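Local coordinates for protein aldehyde dehydrogenase (Burkholderia thailandensis, PDB 5J6B) that probably oxidises aldehydes to carboxylic acids with NADP as cofactor, as a member of the aldehyde dehydrogenase family, at residues V150-C155 with M474-L479. Residues are numbered along the deposited sequence; the frame is centred on the assembly and turned at random.
Sequences VPIGPC and MTELRL
Val150 and Glu476 face each other as an antiparallel hydrogen-bonded pair, and their backbones are tied both ways: Val150 N donates to Glu476 O at 2.9 Å, and Glu476 N returns a bond to Val150 O at 2.8 Å. That same Val150 O also takes a CA-H...O contact from Thr475, whose CA is 3.0 Å away, where the strands close up at the Pro151–Thr475 non-hydrogen-bonded pair. One step on, Ile152 N reaches Met474 O at 2.9 Å, but from above the carbonyl plane, 42° out of it, as the chain turns off the strand toward Gly153. Here strand 143-151 runs beside the C-terminal strand 475-483 in the three-stranded antiparallel sheet that projects from the cofactor-binding domain, the oligomerisation element of the aldehyde dehydrogenase fold. Val150 turns its isopropyl group to the Arg478 side chain, crossing it at about a right angle; CG1 sits over the centre of one guanidinium face while CG2 lies 3.6 Å from Arg478 NH2. Bends at chi2 and chi3 fold the arginine back over the valine, and its NH1 bonds Trp431 O of the second subunit. Ile152 CB and CG2 lie against the Met474 carbonyl, each 3.4 Å from Met474 O, while CG1, anti to the backbone N (chi1 -170°), rests more loosely by Glu476 CG. The glutamate chain bends at chi2, and its OE1 forms a salt bridge with Arg464 of the second subunit. At the other end, near the nucleotide-binding sheet, Cys155 SG packs on Met474 CG at 4.3 Å.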
ATOM      1  N   VAL A 150       1.055  14.257  -9.437  1.00 19.16           N
ATOM      2  CA  VAL A 150       0.969  15.064 -10.652  1.00 14.32           C
ATOM      3  C   VAL A 150       2.363  15.119 -11.261  1.00 14.27           C
ATOM      4  O   VAL A 150       3.362  14.879 -10.567  1.00 15.10           O
ATOM      5  CB  VAL A 150       0.401  16.474 -10.368  1.00 18.40           C
ATOM      6  CG1 VAL A 150      -1.042  16.384  -9.904  1.00 19.36           C
ATOM      7  CG2 VAL A 150       1.281  17.222  -9.352  1.00 22.18           C
ATOM      8  N   PRO A 151       2.472  15.412 -12.561  1.00 15.52           N
ATOM      9  CA  PRO A 151       3.801  15.452 -13.198  1.00 15.49           C
ATOM     10  C   PRO A 151       4.711  16.467 -12.517  1.00 16.22           C
ATOM     11  O   PRO A 151       4.265  17.536 -12.102  1.00 16.43           O
ATOM     12  CB  PRO A 151       3.494  15.864 -14.646  1.00 18.76           C
ATOM     13  CG  PRO A 151       2.053  15.472 -14.871  1.00 25.60           C
ATOM     14  CD  PRO A 151       1.374  15.631 -13.523  1.00 19.25           C
ATOM     15  N   ILE A 152       6.003  16.129 -12.403  1.00 15.81           N
ATOM     16  CA  ILE A 152       6.932  17.069 -11.776  1.00 14.91           C
ATOM     17  C   ILE A 152       7.175  18.278 -12.675  1.00 17.19           C
ATOM     18  O   ILE A 152       7.490  19.374 -12.188  1.00 20.00           O
ATOM     19  CB  ILE A 152       8.260  16.376 -11.410  1.00 16.72           C
ATOM     20  CG1 ILE A 152       9.124  17.295 -10.546  1.00 22.24           C
ATOM     21  CG2 ILE A 152       9.053  15.985 -12.663  1.00 14.94           C
ATOM     22  CD1 ILE A 152      10.359  16.602  -9.978  1.00 24.38           C
ATOM     23  N   GLY A 153       7.018  18.113 -13.987  1.00 17.58           N
ATOM     24  CA  GLY A 153       7.346  19.153 -14.935  1.00 20.39           C
ATOM     25  C   GLY A 153       8.237  18.591 -16.020  1.00 20.43           C
ATOM     26  O   GLY A 153       8.393  17.374 -16.141  1.00 17.52           O
ATOM     27  N   PRO A 154       8.836  19.461 -16.835  1.00 18.81           N
ATOM     28  CA  PRO A 154       9.718  18.976 -17.908  1.00 20.28           C
ATOM     29  C   PRO A 154      10.956  18.283 -17.346  1.00 16.51           C
ATOM     30  O   PRO A 154      11.573  18.752 -16.393  1.00 18.88           O
ATOM     31  CB  PRO A 154      10.088  20.256 -18.673  1.00 24.59           C
ATOM     32  CG  PRO A 154       9.058  21.281 -18.270  1.00 23.65           C
ATOM     33  CD  PRO A 154       8.680  20.926 -16.853  1.00 17.67           C
ATOM     34  N   CYS A 155      11.324  17.161 -17.955  1.00 18.34           N
ATOM     35  CA  CYS A 155      12.418  16.331 -17.471  1.00 16.79           C
ATOM     36  C   CYS A 155      13.586  16.339 -18.449  1.00 20.90           C
ATOM     37  O   CYS A 155      13.397  16.226 -19.659  1.00 16.93           O
ATOM     38  CB  CYS A 155      11.954  14.892 -17.251  1.00 18.14           C
ATOM     39  SG  CYS A 155      10.734  14.729 -15.916  1.00 16.50           S
ATOM     40  N   MET A 474       9.405  11.300 -10.900  1.00 18.05           N
ATOM     41  CA  MET A 474       8.900  12.207 -11.927  1.00 20.21           C
ATOM     42  C   MET A 474       7.551  12.808 -11.577  1.00 16.38           C
ATOM     43  O   MET A 474       6.912  13.403 -12.451  1.00 18.32           O
ATOM     44  CB  MET A 474       8.779  11.481 -13.273  1.00 15.00           C
ATOM     45  CG  MET A 474      10.099  11.047 -13.812  1.00 27.20           C
ATOM     46  SD  MET A 474       9.919  10.039 -15.285  1.00 20.55           S
ATOM     47  CE  MET A 474      11.545   9.275 -15.287  1.00 19.10           C
ATOM     48  N   THR A 475       7.076  12.621 -10.346  1.00 20.70           N
ATOM     49  CA  THR A 475       5.785  13.147  -9.941  1.00 20.98           C
ATOM     50  C   THR A 475       5.909  13.824  -8.581  1.00 22.17           C
ATOM     51  O   THR A 475       6.824  13.544  -7.808  1.00 19.20           O
ATOM     52  CB  THR A 475       4.704  12.052  -9.886  1.00 21.56           C
ATOM     53  OG1 THR A 475       5.146  10.977  -9.049  1.00 15.96           O
ATOM     54  CG2 THR A 475       4.389  11.529 -11.289  1.00 18.18           C
ATOM     55  N   GLU A 476       4.978  14.734  -8.302  1.00 20.26           N
ATOM     56  CA  GLU A 476       4.876  15.378  -6.997  1.00 21.85           C
ATOM     57  C   GLU A 476       3.554  15.005  -6.348  1.00 16.50           C
ATOM     58  O   GLU A 476       2.524  14.914  -7.027  1.00 14.97           O
ATOM     59  CB  GLU A 476       4.962  16.916  -7.115  1.00 17.10           C
ATOM     60  CG  GLU A 476       6.358  17.447  -7.434  1.00 25.87           C
ATOM     61  CD  GLU A 476       7.247  17.540  -6.199  1.00 26.21           C
ATOM     62  OE1 GLU A 476       6.766  17.236  -5.086  1.00 24.38           O
ATOM     63  OE2 GLU A 476       8.425  17.919  -6.339  1.00 28.76           O
ATOM     64  N   LEU A 477       3.571  14.825  -5.030  1.00 17.18           N
ATOM     65  CA  LEU A 477       2.311  14.713  -4.307  1.00 18.04           C
ATOM     66  C   LEU A 477       1.559  16.039  -4.340  1.00 18.10           C
ATOM     67  O   LEU A 477       2.142  17.107  -4.160  1.00 15.94           O
ATOM     68  CB  LEU A 477       2.548  14.294  -2.857  1.00 12.93           C
ATOM     69  CG  LEU A 477       3.087  12.890  -2.597  1.00 16.66           C
ATOM     70  CD1 LEU A 477       3.079  12.598  -1.084  1.00 18.76           C
ATOM     71  CD2 LEU A 477       2.263  11.870  -3.330  1.00 24.51           C
ATOM     72  N   ARG A 478       0.256  15.960  -4.582  1.00 15.33           N
ATOM     73  CA  ARG A 478      -0.651  17.102  -4.527  1.00 15.72           C
ATOM     74  C   ARG A 478      -1.727  16.724  -3.507  1.00 16.14           C
ATOM     75  O   ARG A 478      -2.606  15.898  -3.785  1.00 14.46           O
ATOM     76  CB  ARG A 478      -1.214  17.411  -5.916  1.00 19.06           C
ATOM     77  CG  ARG A 478      -2.357  18.408  -5.975  1.00 30.70           C
ATOM     78  CD  ARG A 478      -1.929  19.862  -6.182  1.00 23.24           C
ATOM     79  NE  ARG A 478      -0.892  20.096  -7.194  1.00 19.60           N
ATOM     80  CZ  ARG A 478      -1.098  20.366  -8.487  1.00 23.05           C
ATOM     81  NH1 ARG A 478      -2.321  20.409  -9.010  1.00 22.85           N
ATOM     82  NH2 ARG A 478      -0.056  20.604  -9.273  1.00 20.98           N
ATOM     83  N   LEU A 479      -1.628  17.301  -2.314  1.00 14.06           N
ATOM     84  CA  LEU A 479      -2.521  16.987  -1.207  1.00 15.03           C
ATOM     85  C   LEU A 479      -3.753  17.876  -1.274  1.00 16.67           C
ATOM     86  O   LEU A 479      -3.655  19.072  -1.571  1.00 17.71           O
ATOM     87  CB  LEU A 479      -1.803  17.198   0.136  1.00 13.76           C
ATOM     88  CG  LEU A 479      -2.654  17.126   1.410  1.00 13.88           C
ATOM     89  CD1 LEU A 479      -3.107  15.699   1.703  1.00 13.93           C
ATOM     90  CD2 LEU A 479      -1.904  17.729   2.610  1.00 15.86           C
TER